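Local coordinates for protein Atp-dependent DNA ligase (Psychromonas sp., PDB 4D05) that probably seals nicks in DNA at the expense of ATP, through an enzyme-adenylate intermediate, with a minimised DNA-binding surface, at residues Phe47-Phe53 / Asp84-Trp90. Residues are numbered along the deposited sequence; the frame is centred on the assembly and turned at random.
Sequences FTAPTWF and DNQNEQW
Trp90 lies under the loop Ala49-Pro50 and buries more surface in this contact than any other residue. Pro50 CD sits over the face of the five-membered ring of Trp90, 3.5 Å from its centroid. Ala49 CA covers the six-membered ring on the same face, 4.0 Å from that centroid. Both are CH-pi contacts, so the indole is roofed along its length by backbone and proline ring. At its edge, Trp90 CE3 points over the centre of the Phe53 ring. This is a T-shaped pair with planes at 69°. The Phe53 ring reaches it because CG is anti to the backbone N (chi1 -174°). At the far corner of the indole, Trp90 CH2 touches Phe47 CB. One face of the Trp52 ring is covered by Pro50 CB, Asn87 O lies at its edge, and its CH2 is 3.9 Å from Trp90 CB.

The contact lies in the adenylation domain of the ligase, away from the AMP pocket. It joins the start of helix 51-54 to the loop between helix 73-80 and strand 94-99. Ile79 of helix 73-80 also touches Trp90, and Tyr125 meets the Phe53 ring.

Round Thr48, Asp84 N donates to Thr48 OG1 at 2.9 Å, with a nearly straight N-H...O angle of 162°. Thr48 O receives a CA-H...O contact from Asn85 CA. Pro50 is the N-cap residue of the helix. One water bridges the segments at the first turn of helix 51-54: it accepts from Thr51 N at 2.9 Å and donates to Asn85 O at 2.7 Å. Asp84 OD1 accepts from Gln86 N, an Asx turn within the type I turn Asp84-Asn87.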
loop_
_atom_site.group_PDB
_atom_site.type_symbol
_atom_site.label_atom_id
_atom_site.label_comp_id
_atom_site.label_asym_id
_atom_site.label_seq_id
_atom_site.Cartn_x
_atom_site.Cartn_y
_atom_site.Cartn_z
ATOM N N PHE A 47 -0.994 -10.283 -18.748
ATOM C CA PHE A 47 -2.460 -10.246 -18.621
ATOM C C PHE A 47 -3.116 -10.477 -19.969
ATOM O O PHE A 47 -2.593 -10.033 -21.003
ATOM C CB PHE A 47 -2.952 -8.904 -18.074
ATOM C CG PHE A 47 -2.544 -8.635 -16.652
ATOM C CD1 PHE A 47 -3.180 -9.274 -15.608
ATOM C CD2 PHE A 47 -1.527 -7.747 -16.363
ATOM C CE1 PHE A 47 -2.807 -9.025 -14.289
ATOM C CE2 PHE A 47 -1.152 -7.481 -15.047
ATOM C CZ PHE A 47 -1.782 -8.115 -13.999
ATOM N N THR A 48 -4.275 -11.142 -19.966
ATOM C CA THR A 48 -5.001 -11.312 -21.217
ATOM C C THR A 48 -5.911 -10.099 -21.445
ATOM O O THR A 48 -7.150 -10.221 -21.549
ATOM C CB THR A 48 -5.802 -12.625 -21.234
ATOM O OG1 THR A 48 -6.844 -12.561 -20.257
ATOM C CG2 THR A 48 -4.904 -13.833 -20.953
ATOM N N ALA A 49 -5.304 -8.919 -21.567
ATOM C CA ALA A 49 -6.092 -7.709 -21.737
ATOM C C ALA A 49 -6.682 -7.708 -23.135
ATOM O O ALA A 49 -5.954 -7.883 -24.132
ATOM C CB ALA A 49 -5.249 -6.485 -21.563
ATOM N N PRO A 50 -7.995 -7.504 -23.230
ATOM C CA PRO A 50 -8.566 -7.450 -24.585
ATOM C C PRO A 50 -7.959 -6.367 -25.473
ATOM O O PRO A 50 -7.528 -5.329 -25.012
ATOM C CB PRO A 50 -10.044 -7.125 -24.314
ATOM C CG PRO A 50 -10.291 -7.677 -22.939
ATOM C CD PRO A 50 -9.026 -7.380 -22.194
ATOM N N THR A 51 -7.957 -6.627 -26.777
ATOM C CA THR A 51 -7.387 -5.699 -27.742
ATOM C C THR A 51 -7.996 -4.307 -27.629
ATOM O O THR A 51 -7.288 -3.310 -27.692
ATOM C CB THR A 51 -7.637 -6.234 -29.150
ATOM O OG1 THR A 51 -7.030 -7.507 -29.233
ATOM C CG2 THR A 51 -7.044 -5.337 -30.150
ATOM N N TRP A 52 -9.312 -4.228 -27.486
ATOM C CA TRP A 52 -9.982 -2.930 -27.398
ATOM C C TRP A 52 -9.615 -2.174 -26.119
ATOM O O TRP A 52 -9.760 -0.938 -26.048
ATOM C CB TRP A 52 -11.517 -3.090 -27.509
ATOM C CG TRP A 52 -12.078 -4.217 -26.675
ATOM C CD1 TRP A 52 -12.355 -5.484 -27.105
ATOM C CD2 TRP A 52 -12.403 -4.190 -25.271
ATOM N NE1 TRP A 52 -12.835 -6.232 -26.078
ATOM C CE2 TRP A 52 -12.891 -5.464 -24.944
ATOM C CE3 TRP A 52 -12.369 -3.206 -24.280
ATOM C CZ2 TRP A 52 -13.314 -5.800 -23.657
ATOM C CZ3 TRP A 52 -12.807 -3.548 -22.987
ATOM C CH2 TRP A 52 -13.274 -4.823 -22.702
ATOM N N PHE A 53 -9.152 -2.888 -25.100
ATOM C CA PHE A 53 -8.749 -2.226 -23.849
ATOM C C PHE A 53 -7.424 -1.474 -24.033
ATOM O O PHE A 53 -7.264 -0.356 -23.563
ATOM C CB PHE A 53 -8.616 -3.261 -22.738
ATOM C CG PHE A 53 -8.355 -2.663 -21.380
ATOM C CD1 PHE A 53 -9.425 -2.211 -20.587
ATOM C CD2 PHE A 53 -7.065 -2.561 -20.882
ATOM C CE1 PHE A 53 -9.174 -1.644 -19.345
ATOM C CE2 PHE A 53 -6.837 -1.996 -19.641
ATOM C CZ PHE A 53 -7.892 -1.540 -18.882
ATOM N N ASP A 84 -8.615 -14.861 -20.566
ATOM C CA ASP A 84 -9.598 -14.698 -21.630
ATOM C C ASP A 84 -9.456 -13.312 -22.224
ATOM O O ASP A 84 -9.826 -12.318 -21.582
ATOM C CB ASP A 84 -11.018 -14.869 -21.062
ATOM C CG ASP A 84 -12.118 -14.629 -22.094
ATOM O OD1 ASP A 84 -11.856 -14.498 -23.311
ATOM O OD2 ASP A 84 -13.289 -14.558 -21.667
ATOM N N ASN A 85 -8.947 -13.239 -23.446
ATOM C CA ASN A 85 -8.688 -11.939 -24.014
ATOM C C ASN A 85 -9.925 -11.356 -24.685
ATOM O O ASN A 85 -9.855 -10.290 -25.330
ATOM C CB ASN A 85 -7.484 -11.976 -24.979
ATOM C CG ASN A 85 -7.722 -12.892 -26.149
ATOM O OD1 ASN A 85 -8.850 -13.164 -26.486
ATOM N ND2 ASN A 85 -6.662 -13.405 -26.742
ATOM N N GLN A 86 -11.066 -12.009 -24.512
ATOM C CA GLN A 86 -12.319 -11.436 -25.017
ATOM C C GLN A 86 -13.292 -11.215 -23.876
ATOM O O GLN A 86 -14.502 -11.213 -24.064
ATOM C CB GLN A 86 -12.897 -12.313 -26.132
ATOM C CG GLN A 86 -11.966 -12.316 -27.367
ATOM C CD GLN A 86 -12.548 -12.948 -28.593
ATOM O OE1 GLN A 86 -13.486 -13.743 -28.529
ATOM N NE2 GLN A 86 -11.987 -12.599 -29.745
ATOM N N ASN A 87 -12.746 -11.014 -22.671
ATOM C CA ASN A 87 -13.565 -10.859 -21.481
ATOM C C ASN A 87 -14.110 -9.446 -21.356
ATOM O O ASN A 87 -13.365 -8.511 -21.114
ATOM C CB ASN A 87 -12.705 -11.238 -20.288
ATOM C CG ASN A 87 -13.408 -11.100 -18.966
ATOM O OD1 ASN A 87 -14.606 -10.780 -18.882
ATOM N ND2 ASN A 87 -12.667 -11.399 -17.902
ATOM N N GLU A 88 -15.421 -9.291 -21.534
ATOM C CA GLU A 88 -16.045 -7.967 -21.515
ATOM C C GLU A 88 -15.909 -7.241 -20.186
ATOM O O GLU A 88 -16.050 -6.014 -20.124
ATOM C CB GLU A 88 -17.521 -8.108 -21.892
ATOM C CG GLU A 88 -18.343 -8.753 -20.810
ATOM C CD GLU A 88 -19.750 -9.097 -21.270
ATOM O OE1 GLU A 88 -19.998 -9.079 -22.493
ATOM O OE2 GLU A 88 -20.605 -9.383 -20.407
ATOM N N GLN A 89 -15.637 -7.987 -19.120
ATOM C CA GLN A 89 -15.562 -7.350 -17.790
ATOM C C GLN A 89 -14.428 -6.341 -17.669
ATOM O O GLN A 89 -14.433 -5.523 -16.737
ATOM C CB GLN A 89 -15.480 -8.398 -16.689
ATOM C CG GLN A 89 -16.727 -9.283 -16.709
ATOM C CD GLN A 89 -16.755 -10.284 -15.586
ATOM O OE1 GLN A 89 -16.522 -9.931 -14.398
ATOM N NE2 GLN A 89 -17.064 -11.546 -15.926
ATOM N N TRP A 90 -13.443 -6.403 -18.563
ATOM C CA TRP A 90 -12.402 -5.376 -18.553
ATOM C C TRP A 90 -12.948 -3.975 -18.831
ATOM O O TRP A 90 -12.283 -2.990 -18.576
ATOM C CB TRP A 90 -11.261 -5.715 -19.541
ATOM C CG TRP A 90 -10.315 -6.798 -19.116
ATOM C CD1 TRP A 90 -10.562 -8.157 -19.087
ATOM C CD2 TRP A 90 -8.967 -6.635 -18.671
ATOM N NE1 TRP A 90 -9.449 -8.835 -18.669
ATOM C CE2 TRP A 90 -8.459 -7.921 -18.381
ATOM C CE3 TRP A 90 -8.141 -5.523 -18.475
ATOM C CZ2 TRP A 90 -7.165 -8.121 -17.924
ATOM C CZ3 TRP A 90 -6.854 -5.722 -18.012
ATOM C CH2 TRP A 90 -6.377 -7.009 -17.748
HETATM O O HOH W 1 -9.492 -8.964 -27.685
#